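Local structure of GDP-perosamine synthase (3BN1) at residues 6-11 / 308-313; 86-91 / 318-323; 134-139 / 286-291; 314-319 / 346-351. The protein catalyses the pyridoxal phosphate-dependent transfer of an amino group from L-glutamate to GDP-4-keto-6-deoxy-D-mannose, giving GDP-perosamine for O-antigen synthesis. One frame throughout, in Å; residues are numbered along the deposited sequence.

Contact 1 (6-11 / 308-313); sequences LPRISV and DLDALG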
# COMPACT_ATOMS: atom_id res chain seq x y z
N LEU A 6 20.00 -4.35 -32.42
CA LEU A 6 18.85 -3.48 -32.14
C LEU A 6 18.28 -3.74 -30.76
O LEU A 6 17.63 -4.75 -30.48
CB LEU A 6 17.74 -3.67 -33.19
CG LEU A 6 17.14 -5.08 -33.20
CD1 LEU A 6 15.94 -5.25 -34.13
CD2 LEU A 6 18.16 -6.21 -33.40
N PRO A 7 18.52 -2.82 -29.85
CA PRO A 7 17.89 -3.01 -28.58
C PRO A 7 16.38 -2.89 -28.85
O PRO A 7 15.88 -2.26 -29.80
CB PRO A 7 18.38 -1.80 -27.79
CG PRO A 7 18.38 -0.73 -28.82
CD PRO A 7 18.88 -1.41 -30.08
N ARG A 8 15.64 -3.47 -27.93
CA ARG A 8 14.20 -3.40 -27.90
C ARG A 8 13.79 -1.99 -27.52
O ARG A 8 14.42 -1.26 -26.75
CB ARG A 8 13.68 -4.32 -26.79
CG ARG A 8 12.99 -5.56 -27.32
CD ARG A 8 12.35 -6.28 -26.17
NE ARG A 8 10.93 -5.99 -26.03
CZ ARG A 8 10.01 -6.32 -26.93
NH1 ARG A 8 10.37 -6.94 -28.06
NH2 ARG A 8 8.73 -6.05 -26.66
N ILE A 9 12.66 -1.63 -28.06
CA ILE A 9 12.11 -0.33 -27.74
C ILE A 9 10.95 -0.69 -26.76
O ILE A 9 10.06 -1.50 -27.08
CB ILE A 9 11.67 0.32 -29.09
CG1 ILE A 9 12.86 1.04 -29.74
CG2 ILE A 9 10.48 1.25 -28.87
CD1 ILE A 9 12.70 1.17 -31.27
N SER A 10 10.98 -0.11 -25.56
CA SER A 10 9.92 -0.35 -24.57
C SER A 10 8.87 0.76 -24.61
O SER A 10 9.20 1.89 -24.95
CB SER A 10 10.47 -0.51 -23.15
OG SER A 10 11.85 -0.24 -23.07
N VAL A 11 7.61 0.44 -24.33
CA VAL A 11 6.56 1.49 -24.38
C VAL A 11 6.81 2.67 -23.42
O VAL A 11 6.44 3.80 -23.73
CB VAL A 11 5.08 0.99 -24.15
CG1 VAL A 11 4.47 0.38 -25.39
CG2 VAL A 11 4.92 0.15 -22.91
N ASP A 308 3.04 -8.59 -33.88
CA ASP A 308 4.06 -8.43 -34.90
C ASP A 308 5.09 -7.38 -34.53
O ASP A 308 6.27 -7.49 -34.86
CB ASP A 308 3.39 -8.10 -36.21
CG ASP A 308 2.47 -9.21 -36.69
OD1 ASP A 308 2.59 -10.40 -36.25
OD2 ASP A 308 1.61 -8.91 -37.54
N LEU A 309 4.64 -6.36 -33.83
CA LEU A 309 5.59 -5.32 -33.40
C LEU A 309 6.56 -5.96 -32.45
O LEU A 309 7.76 -5.71 -32.49
CB LEU A 309 4.83 -4.15 -32.72
CG LEU A 309 3.87 -3.34 -33.61
CD1 LEU A 309 2.93 -2.42 -32.90
CD2 LEU A 309 4.71 -2.51 -34.62
N ASP A 310 6.04 -6.77 -31.54
CA ASP A 310 6.89 -7.46 -30.55
C ASP A 310 8.06 -8.23 -31.21
O ASP A 310 9.21 -8.13 -30.78
CB ASP A 310 6.01 -8.51 -29.83
CG ASP A 310 6.70 -9.07 -28.57
OD1 ASP A 310 7.64 -8.42 -28.04
OD2 ASP A 310 6.33 -10.18 -28.12
N ALA A 311 7.71 -9.04 -32.21
CA ALA A 311 8.66 -9.88 -32.94
C ALA A 311 9.69 -8.95 -33.58
O ALA A 311 10.84 -9.32 -33.77
CB ALA A 311 7.92 -10.69 -34.04
N LEU A 312 9.28 -7.73 -33.90
CA LEU A 312 10.18 -6.73 -34.48
C LEU A 312 10.89 -5.98 -33.37
O LEU A 312 11.57 -5.02 -33.67
CB LEU A 312 9.47 -5.77 -35.45
CG LEU A 312 9.11 -6.43 -36.80
CD1 LEU A 312 7.89 -5.85 -37.54
CD2 LEU A 312 10.37 -6.56 -37.72
N GLY A 313 10.74 -6.42 -32.11
CA GLY A 313 11.43 -5.76 -31.00
C GLY A 313 10.87 -4.44 -30.48
O GLY A 313 11.59 -3.64 -29.85

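Contact 2 (86-91 / 318-323); sequences LTYIAS and PVFHPM. With AKG (2-oxoglutaric acid), chain G.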
# COMPACT_ATOMS: atom_id res chain seq x y z
N LEU A 86 -14.22 2.60 -20.16
CA LEU A 86 -12.85 2.67 -20.70
C LEU A 86 -11.88 3.35 -19.76
O LEU A 86 -11.80 4.59 -19.73
CB LEU A 86 -12.79 3.37 -22.05
CG LEU A 86 -11.47 3.12 -22.84
CD1 LEU A 86 -11.41 1.66 -23.32
CD2 LEU A 86 -11.34 4.02 -24.06
N THR A 87 -11.15 2.53 -19.00
CA THR A 87 -10.18 3.02 -17.98
C THR A 87 -9.39 1.81 -17.45
O THR A 87 -9.74 0.64 -17.72
CB THR A 87 -10.84 3.77 -16.79
OG1 THR A 87 -9.82 4.27 -15.89
CG2 THR A 87 -11.77 2.88 -15.97
N TYR A 88 -8.40 2.12 -16.62
CA TYR A 88 -7.64 1.11 -15.92
C TYR A 88 -8.55 0.66 -14.75
O TYR A 88 -9.27 1.44 -14.13
CB TYR A 88 -6.33 1.68 -15.40
CG TYR A 88 -5.60 0.60 -14.67
CD1 TYR A 88 -5.21 -0.57 -15.33
CD2 TYR A 88 -5.38 0.73 -13.29
CE1 TYR A 88 -4.51 -1.53 -14.67
CE2 TYR A 88 -4.69 -0.22 -12.62
CZ TYR A 88 -4.32 -1.36 -13.29
OH TYR A 88 -3.70 -2.34 -12.58
N ILE A 89 -8.55 -0.64 -14.48
CA ILE A 89 -9.53 -1.20 -13.60
C ILE A 89 -9.52 -0.69 -12.18
O ILE A 89 -10.56 -0.81 -11.49
CB ILE A 89 -9.36 -2.69 -13.50
CG1 ILE A 89 -10.66 -3.34 -13.00
CG2 ILE A 89 -8.08 -2.98 -12.71
CD1 ILE A 89 -10.66 -4.88 -13.20
N ALA A 90 -8.38 -0.12 -11.77
CA ALA A 90 -8.27 0.45 -10.44
C ALA A 90 -9.34 1.53 -10.26
O ALA A 90 -9.82 1.69 -9.12
CB ALA A 90 -6.84 1.01 -10.16
N SER A 91 -9.78 2.17 -11.35
CA SER A 91 -10.78 3.23 -11.20
C SER A 91 -12.06 2.67 -10.59
O SER A 91 -12.75 3.32 -9.78
CB SER A 91 -11.18 3.80 -12.57
OG SER A 91 -10.02 4.24 -13.24
N PRO A 318 -2.52 -2.86 -25.89
CA PRO A 318 -3.85 -2.50 -26.28
C PRO A 318 -4.41 -1.39 -25.43
O PRO A 318 -3.98 -1.13 -24.28
CB PRO A 318 -4.64 -3.79 -26.05
CG PRO A 318 -3.87 -4.55 -25.03
CD PRO A 318 -2.50 -3.95 -24.90
N VAL A 319 -5.37 -0.71 -26.02
CA VAL A 319 -6.07 0.26 -25.18
C VAL A 319 -6.80 -0.61 -24.12
O VAL A 319 -7.20 -1.75 -24.35
CB VAL A 319 -7.05 1.07 -26.05
CG1 VAL A 319 -8.22 1.57 -25.28
CG2 VAL A 319 -6.24 2.25 -26.65
N PHE A 320 -6.96 -0.07 -22.94
CA PHE A 320 -7.61 -0.83 -21.87
C PHE A 320 -8.86 -1.50 -22.30
O PHE A 320 -9.63 -0.91 -23.08
CB PHE A 320 -8.07 0.16 -20.82
CG PHE A 320 -6.95 0.95 -20.23
CD1 PHE A 320 -6.02 0.30 -19.43
CD2 PHE A 320 -6.88 2.34 -20.36
CE1 PHE A 320 -4.98 0.97 -18.85
CE2 PHE A 320 -5.83 3.09 -19.72
CZ PHE A 320 -4.89 2.40 -18.99
N HIS A 321 -9.12 -2.69 -21.75
CA HIS A 321 -10.36 -3.40 -22.08
C HIS A 321 -11.43 -2.72 -21.29
O HIS A 321 -11.23 -2.52 -20.09
CB HIS A 321 -10.35 -4.89 -21.64
CG HIS A 321 -9.27 -5.69 -22.27
ND1 HIS A 321 -8.88 -5.51 -23.58
CD2 HIS A 321 -8.46 -6.65 -21.76
CE1 HIS A 321 -7.86 -6.31 -23.85
NE2 HIS A 321 -7.60 -7.03 -22.77
N PRO A 322 -12.58 -2.46 -21.92
CA PRO A 322 -13.66 -1.84 -21.18
C PRO A 322 -14.00 -2.74 -19.96
O PRO A 322 -14.03 -3.97 -20.06
CB PRO A 322 -14.79 -1.82 -22.21
CG PRO A 322 -14.12 -1.64 -23.53
CD PRO A 322 -12.84 -2.47 -23.38
N MET A 323 -14.33 -2.11 -18.84
CA MET A 323 -14.64 -2.90 -17.63
C MET A 323 -15.71 -3.94 -17.87
O MET A 323 -15.69 -5.04 -17.33
CB MET A 323 -15.31 -1.99 -16.59
CG MET A 323 -14.41 -0.84 -16.13
SD MET A 323 -12.95 -1.34 -15.20
CE MET A 323 -11.79 -1.93 -16.68
C1 AKG G . -0.43 0.08 -16.85
O1 AKG G . -0.01 -1.09 -17.08
O2 AKG G . -0.53 0.92 -17.78
C2 AKG G . -0.79 0.47 -15.48
O5 AKG G . -1.07 1.63 -15.24
C3 AKG G . -0.82 -0.62 -14.43
C4 AKG G . -1.02 -0.05 -13.04
C5 AKG G . -0.61 -1.08 -12.03
O3 AKG G . -0.76 -0.79 -10.81
O4 AKG G . -0.13 -2.30 -12.44

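Contact 3 (134-139 / 286-291); sequences HLYGQI and VFWMYT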
# COMPACT_ATOMS: atom_id res chain seq x y z
N HIS A 134 -8.50 11.05 -16.84
CA HIS A 134 -7.75 11.75 -17.90
C HIS A 134 -6.82 10.74 -18.62
O HIS A 134 -5.64 10.64 -18.34
CB HIS A 134 -7.01 12.99 -17.32
CG HIS A 134 -7.83 13.83 -16.39
ND1 HIS A 134 -9.12 14.21 -16.67
CD2 HIS A 134 -7.49 14.50 -15.25
CE1 HIS A 134 -9.58 14.99 -15.71
NE2 HIS A 134 -8.60 15.21 -14.84
N LEU A 135 -7.37 9.99 -19.57
CA LEU A 135 -6.62 8.94 -20.23
C LEU A 135 -5.49 9.42 -21.13
O LEU A 135 -5.69 10.36 -21.91
CB LEU A 135 -7.60 8.15 -21.06
CG LEU A 135 -8.48 7.13 -20.35
CD1 LEU A 135 -9.22 6.30 -21.46
CD2 LEU A 135 -7.62 6.26 -19.43
N TYR A 136 -4.35 8.73 -21.09
CA TYR A 136 -3.22 9.04 -21.97
C TYR A 136 -2.55 10.40 -21.76
O TYR A 136 -1.54 10.75 -22.40
CB TYR A 136 -3.63 8.74 -23.42
CG TYR A 136 -4.14 7.31 -23.44
CD1 TYR A 136 -3.51 6.36 -22.63
CD2 TYR A 136 -5.32 6.98 -24.04
CE1 TYR A 136 -3.98 5.10 -22.48
CE2 TYR A 136 -5.80 5.68 -23.97
CZ TYR A 136 -5.11 4.76 -23.19
OH TYR A 136 -5.54 3.46 -23.08
N GLY A 137 -3.05 11.14 -20.79
CA GLY A 137 -2.43 12.44 -20.51
C GLY A 137 -3.29 13.60 -20.94
O GLY A 137 -2.84 14.76 -20.94
N GLN A 138 -4.52 13.31 -21.33
CA GLN A 138 -5.42 14.35 -21.80
C GLN A 138 -6.55 14.52 -20.79
O GLN A 138 -7.30 13.54 -20.56
CB GLN A 138 -6.05 13.92 -23.14
CG GLN A 138 -6.99 14.94 -23.75
CD GLN A 138 -7.09 14.90 -25.27
OE1 GLN A 138 -7.08 15.99 -25.90
NE2 GLN A 138 -7.08 13.70 -25.88
N ILE A 139 -6.75 15.75 -20.31
CA ILE A 139 -7.89 16.07 -19.37
C ILE A 139 -9.28 15.96 -20.03
O ILE A 139 -9.47 16.41 -21.16
CB ILE A 139 -7.65 17.44 -18.68
CG1 ILE A 139 -6.37 17.37 -17.80
CG2 ILE A 139 -8.87 17.87 -17.86
CD1 ILE A 139 -5.83 18.66 -17.21
N VAL A 286 -0.43 15.88 -22.09
CA VAL A 286 0.92 15.45 -21.75
C VAL A 286 1.40 14.14 -22.38
O VAL A 286 2.59 13.81 -22.33
CB VAL A 286 1.23 15.58 -20.25
CG1 VAL A 286 1.18 17.08 -19.79
CG2 VAL A 286 0.38 14.62 -19.47
N PHE A 287 0.51 13.43 -23.06
CA PHE A 287 0.94 12.24 -23.77
C PHE A 287 1.66 11.13 -22.98
O PHE A 287 2.78 10.68 -23.31
CB PHE A 287 1.68 12.66 -25.05
CG PHE A 287 0.76 13.03 -26.18
CD1 PHE A 287 0.14 12.03 -26.95
CD2 PHE A 287 0.42 14.35 -26.43
CE1 PHE A 287 -0.79 12.35 -28.00
CE2 PHE A 287 -0.45 14.68 -27.48
CZ PHE A 287 -1.08 13.68 -28.25
N TRP A 288 0.97 10.63 -21.95
CA TRP A 288 1.51 9.51 -21.22
C TRP A 288 1.80 8.39 -22.25
O TRP A 288 2.82 7.68 -22.21
CB TRP A 288 0.49 9.02 -20.18
CG TRP A 288 1.04 7.74 -19.51
CD1 TRP A 288 2.30 7.53 -19.02
CD2 TRP A 288 0.31 6.53 -19.29
NE1 TRP A 288 2.41 6.22 -18.54
CE2 TRP A 288 1.19 5.61 -18.67
CE3 TRP A 288 -0.96 6.09 -19.67
CZ2 TRP A 288 0.81 4.29 -18.40
CZ3 TRP A 288 -1.36 4.79 -19.30
CH2 TRP A 288 -0.50 3.94 -18.63
N MET A 289 0.92 8.28 -23.25
CA MET A 289 1.07 7.32 -24.32
C MET A 289 0.45 7.93 -25.55
O MET A 289 -0.63 8.54 -25.44
CB MET A 289 0.18 6.13 -23.99
CG MET A 289 0.64 5.50 -22.69
SD MET A 289 1.27 3.89 -22.94
CE MET A 289 -0.19 3.09 -22.25
N TYR A 290 1.14 7.72 -26.69
CA TYR A 290 0.67 8.12 -28.02
C TYR A 290 -0.23 7.00 -28.58
O TYR A 290 0.24 5.87 -28.81
CB TYR A 290 1.87 8.44 -28.92
CG TYR A 290 1.48 9.05 -30.22
CD1 TYR A 290 1.06 8.22 -31.31
CD2 TYR A 290 1.51 10.44 -30.38
CE1 TYR A 290 0.72 8.79 -32.56
CE2 TYR A 290 1.18 11.02 -31.64
CZ TYR A 290 0.76 10.20 -32.69
OH TYR A 290 0.43 10.84 -33.87
N THR A 291 -1.55 7.27 -28.64
CA THR A 291 -2.56 6.26 -28.92
C THR A 291 -3.25 6.43 -30.28
O THR A 291 -3.87 7.45 -30.53
CB THR A 291 -3.61 6.17 -27.72
OG1 THR A 291 -2.95 5.93 -26.46
CG2 THR A 291 -4.68 5.07 -27.90

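Contact 4 (314-319 / 346-351); sequences IESRPV and DGLNLP. With AKG (2-oxoglutaric acid), chain G.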
# COMPACT_ATOMS: atom_id res chain seq x y z
N ILE A 314 9.57 -4.27 -30.71
CA ILE A 314 8.84 -3.08 -30.31
C ILE A 314 7.66 -3.37 -29.41
O ILE A 314 6.71 -4.08 -29.78
CB ILE A 314 8.37 -2.27 -31.52
CG1 ILE A 314 9.57 -1.56 -32.13
CG2 ILE A 314 7.34 -1.21 -31.13
CD1 ILE A 314 9.54 -1.68 -33.57
N GLU A 315 7.73 -2.77 -28.23
CA GLU A 315 6.62 -2.90 -27.27
C GLU A 315 5.45 -1.95 -27.59
O GLU A 315 5.65 -0.80 -27.94
CB GLU A 315 7.12 -2.57 -25.87
CG GLU A 315 6.06 -2.95 -24.85
CD GLU A 315 6.52 -2.87 -23.42
OE1 GLU A 315 7.54 -2.19 -23.17
OE2 GLU A 315 5.81 -3.49 -22.58
N SER A 316 4.23 -2.44 -27.44
CA SER A 316 3.03 -1.61 -27.62
C SER A 316 2.01 -2.27 -26.69
O SER A 316 2.30 -3.31 -26.10
CB SER A 316 2.55 -1.60 -29.10
OG SER A 316 2.21 -2.87 -29.62
N ARG A 317 0.79 -1.77 -26.61
CA ARG A 317 -0.17 -2.51 -25.78
C ARG A 317 -1.54 -2.04 -26.21
O ARG A 317 -1.71 -0.98 -26.82
CB ARG A 317 -0.01 -2.26 -24.29
CG ARG A 317 -0.27 -0.84 -24.06
CD ARG A 317 0.07 -0.27 -22.68
NE ARG A 317 -0.94 -0.58 -21.69
CZ ARG A 317 -0.78 -0.42 -20.37
NH1 ARG A 317 -1.79 -0.76 -19.57
NH2 ARG A 317 0.38 0.07 -19.87
N PRO A 318 -2.52 -2.86 -25.89
CA PRO A 318 -3.85 -2.50 -26.28
C PRO A 318 -4.41 -1.39 -25.43
O PRO A 318 -3.98 -1.13 -24.28
CB PRO A 318 -4.64 -3.79 -26.05
CG PRO A 318 -3.87 -4.55 -25.03
CD PRO A 318 -2.50 -3.95 -24.90
N VAL A 319 -5.37 -0.71 -26.02
CA VAL A 319 -6.07 0.26 -25.18
C VAL A 319 -6.80 -0.61 -24.12
O VAL A 319 -7.20 -1.75 -24.35
CB VAL A 319 -7.05 1.07 -26.05
CG1 VAL A 319 -8.22 1.57 -25.28
CG2 VAL A 319 -6.24 2.25 -26.65
N ASP A 346 -9.97 -1.45 -31.42
CA ASP A 346 -8.99 -0.91 -32.36
C ASP A 346 -7.85 -0.04 -31.78
O ASP A 346 -6.96 0.39 -32.52
CB ASP A 346 -9.74 -0.27 -33.57
CG ASP A 346 -10.36 1.10 -33.24
OD1 ASP A 346 -9.97 1.71 -32.23
OD2 ASP A 346 -11.23 1.58 -34.01
N GLY A 347 -7.87 0.21 -30.47
CA GLY A 347 -6.94 1.11 -29.82
C GLY A 347 -5.55 0.55 -29.59
O GLY A 347 -5.43 -0.57 -29.12
N LEU A 348 -4.52 1.31 -29.94
CA LEU A 348 -3.15 0.83 -29.74
C LEU A 348 -2.26 1.88 -29.10
O LEU A 348 -2.05 2.92 -29.68
CB LEU A 348 -2.51 0.45 -31.07
CG LEU A 348 -1.03 -0.03 -31.01
CD1 LEU A 348 -0.96 -1.38 -30.23
CD2 LEU A 348 -0.44 -0.19 -32.46
N ASN A 349 -1.66 1.60 -27.94
CA ASN A 349 -0.74 2.57 -27.32
C ASN A 349 0.63 2.33 -27.90
O ASN A 349 1.10 1.20 -27.78
CB ASN A 349 -0.61 2.28 -25.82
CG ASN A 349 -1.89 2.47 -25.09
OD1 ASN A 349 -2.31 1.64 -24.26
ND2 ASN A 349 -2.56 3.57 -25.41
N LEU A 350 1.28 3.37 -28.41
CA LEU A 350 2.61 3.21 -29.03
C LEU A 350 3.71 3.70 -28.05
O LEU A 350 3.43 4.51 -27.19
CB LEU A 350 2.68 4.12 -30.26
CG LEU A 350 1.82 3.74 -31.48
CD1 LEU A 350 1.96 4.74 -32.65
CD2 LEU A 350 2.25 2.31 -31.79
N PRO A 351 4.96 3.25 -28.20
CA PRO A 351 6.02 3.75 -27.30
C PRO A 351 6.05 5.29 -27.20
O PRO A 351 6.09 6.04 -28.20
CB PRO A 351 7.32 3.26 -27.94
CG PRO A 351 6.91 2.03 -28.70
CD PRO A 351 5.46 2.31 -29.21
C1 AKG G . -0.43 0.08 -16.85
O1 AKG G . -0.01 -1.09 -17.08
O2 AKG G . -0.53 0.92 -17.78
C2 AKG G . -0.79 0.47 -15.48
O5 AKG G . -1.07 1.63 -15.24
C3 AKG G . -0.82 -0.62 -14.43
C4 AKG G . -1.02 -0.05 -13.04
C5 AKG G . -0.61 -1.08 -12.03
O3 AKG G . -0.76 -0.79 -10.81
O4 AKG G . -0.13 -2.30 -12.44

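Contact 1 (6-11 / 308-313)
A Schellman motif that ends helix 302-311 forms one half of this contact, and the N-terminal arm at Arg8 and Ile9 runs across it. Gly313 is the C-prime residue: its phi is positive, its N bonds back to Asp310 O, and Ile314 N reaches Leu309 O. That turn presents Gly313 O to the arm. Ile9 N donates to Gly313 O at 2.9 Å, with an N-H...O angle of 168° and the donor lying nearly along the C=O axis. The same oxygen also meets Arg8 CA in a CA-H...O contact of 3.3 Å, and it lies over one face of the Arg8 guanidinium. The arginine chain bends at chi3 (98°), which swings the guanidinium back to the helix end. There Arg8 NH1 donates to Asp310 O at 3.2 Å, the acceptor in the guanidinium plane and the N-H on a carbonyl lone pair. Asp310 O thus takes two donors, Arg8 NH1 and Gly313 N. The carboxylate is turned 85° from the guanidinium. Its OD1 makes a salt bridge with Arg8 NH2 at 3.0 Å, although the N-H groups of both NH1 and NH2 point poorly at OD1, so both bonds are weak. Outside the pair, Arg363 of helix 358-371 bonds to Pro7 O, while Ile9 continues its backbone pairing with Glu315. The arm is therefore fixed to the helix end mainly through main-chain oxygens, and the cation beside a carbonyl-rich C-terminus would be expected to interact favourably with the helix dipole as well as with Asp310.

Contact 2 (86-91 / 318-323)
Phe320 packs its ring on the backbone of Thr87 and Tyr88, in the aspartate aminotransferase-like fold, where the loop after strand 317-318 passes the start of helix 90-98. From the base outwards, Phe320 CB lies 3.6 Å from Thr87 O, and CG remains over that peptide. CD1 and CD2 then flank it, CD1 near Tyr88 CA and CD2 near Thr87 C. The ring face is thus laid on the Thr87-Tyr88 peptide, with Tyr88 N 3.9 Å above the ring plane and over its centre. This amide nitrogen is buried and has no hydrogen-bond partner in the model. Farther out, CE1 comes within 3.8 Å of Tyr88 CB and CZ is close behind. The phenol of Tyr88 leads away from Phe320 to 2-oxoglutarate, which lies over one face of the tyrosine ring; the ligand is also bonded by Arg233 and Gln215 of the second subunit. Two apolar contacts extend the interface beyond the ring. Leu86 CD1 meets Val319 CG1 at 3.7 Å, the two side chains crossing at about a right angle. Met323, bent at chi2 (-66°) and chi3 (78°), folds its thioether against Ile89, with SD 3.8 Å from Ile89 CG1. Packing thus backs a ligand-pocket residue, and the oxygen that meets Phe320 CB is also approached by the methionine methyl, Met323 CE standing 3.4 Å from Thr87 O.

Contact 3 (134-139 / 286-291)
Tyr136 and Trp288 are brought together by different first torsions: CG of Tyr136 is anti to its carbonyl carbon (chi1 -53°), while CG of Trp288 is anti to its backbone nitrogen (chi1 174°). In this PLP-dependent aminotransferase fold, the loop between strand 127-130 and helix 142-151 here meets the turn leading into strand 290-294. Tyr136 CD1 lies 3.9 Å from Trp288 CE3, which sits at the edge of the phenol ring near its plane, and the side chains cross at a slant. Both faces of the phenol are touched near the rim: Thr291 OG1 lies 3.5 Å above one face of the Tyr136 ring, and Leu135 CB is over the other. Met289 CB adds a further 3.9 Å contact at Tyr136 CD1. Beneath the side chains the backbones join: Trp288 N makes a short but poorly angled, weak bond to Tyr136 O, whereas Val286 N donates to Gly137 O at 2.9 Å with an angle of 152°, from above the carbonyl plane. Gly137, with its positive phi, packs its CA against the turn, 3.7 Å from Val286 CG2. Trp288 belongs to the 2-oxoglutarate pocket, and its NE1 bonds to Asn187 O, another residue of that pocket. Tyr136 N is in turn held by Glu162 OE1, so the loop supporting the indole has its own anchor. On the threonine, the methyl joins the oxygen in packing on the phenol: Thr291 CG2 stands 4.1 Å from Tyr136 CE2.

Contact 4 (314-319 / 346-351)
The guanidinium of Arg317 and the amide of Asn349 are flat groups turned 76° from each other, and the guanidinium presents its edge to 2-oxoglutarate, whose C1 lies in its plane. Ligand O2 sits at this edge, accepting a weak bond from Arg317 NH1 at 2.8 Å; Arg317 NH2 is modelled 2.4 Å from O2, too short to be taken at face value, so that length is doubtful. The in-plane approach, with both terminal nitrogens directed at one carboxylate oxygen, is consistent with recognition of the amino donor's carboxylate. The two residues face each other in an antiparallel sheet, strand 317-318 against strand 347-350. Arg317 and Asn349 form a hydrogen-bonded pair with their side chains on one face: Asn349 N donates to Arg317 O at 2.8 Å and 165°, and Arg317 N returns a bond to Asn349 O in the carbonyl plane. The next pair, Pro318 with Leu348, is non-hydrogen-bonded and directs its side chains to the other face, where Leu348 CD1 packs 3.6 Å from Ser316 OG. Arg317 CG lies between the backbone N and the carbonyl carbon (chi1 63°), which sets it 3.6 Å from Asn349 CB; chi2 is extended and the bend at chi3 turns the guanidinium to the ligand. Tyr223 of the second subunit packs on Arg317 and Pro318. Past the bridges, Val319 N bonds to Gly347 O from well above the carbonyl plane, and Arg302 donates to the same oxygen. The fit is tight where glycine leaves the helix: Val319 CG2 comes to 3.4 Å from Gly347 CA.

Overall arrangement
Contacts 2, 3 and 4 form a compact group, their centres 13 to 14 Å apart, and each supplies a residue of the 2-oxoglutarate pocket. Contacts 3 and 4 reach the same four-stranded antiparallel sheet, where strands 290-294 and 347-350 are neighbours; contacts 2 and 4 share Pro318 and Val319. Contact 1 is peripheral, its centre 12 Å from that of contact 4 and 24 Å from that of contact 2, but Ile9 O pairs with Glu315 N. Along the chain, the segments of contact 3 fall between those of contacts 1 and 2, whose own segments alternate. The chain from 308 to 323 thus leads from the surface helix end that holds the N-terminal arm to the loop beside Tyr88.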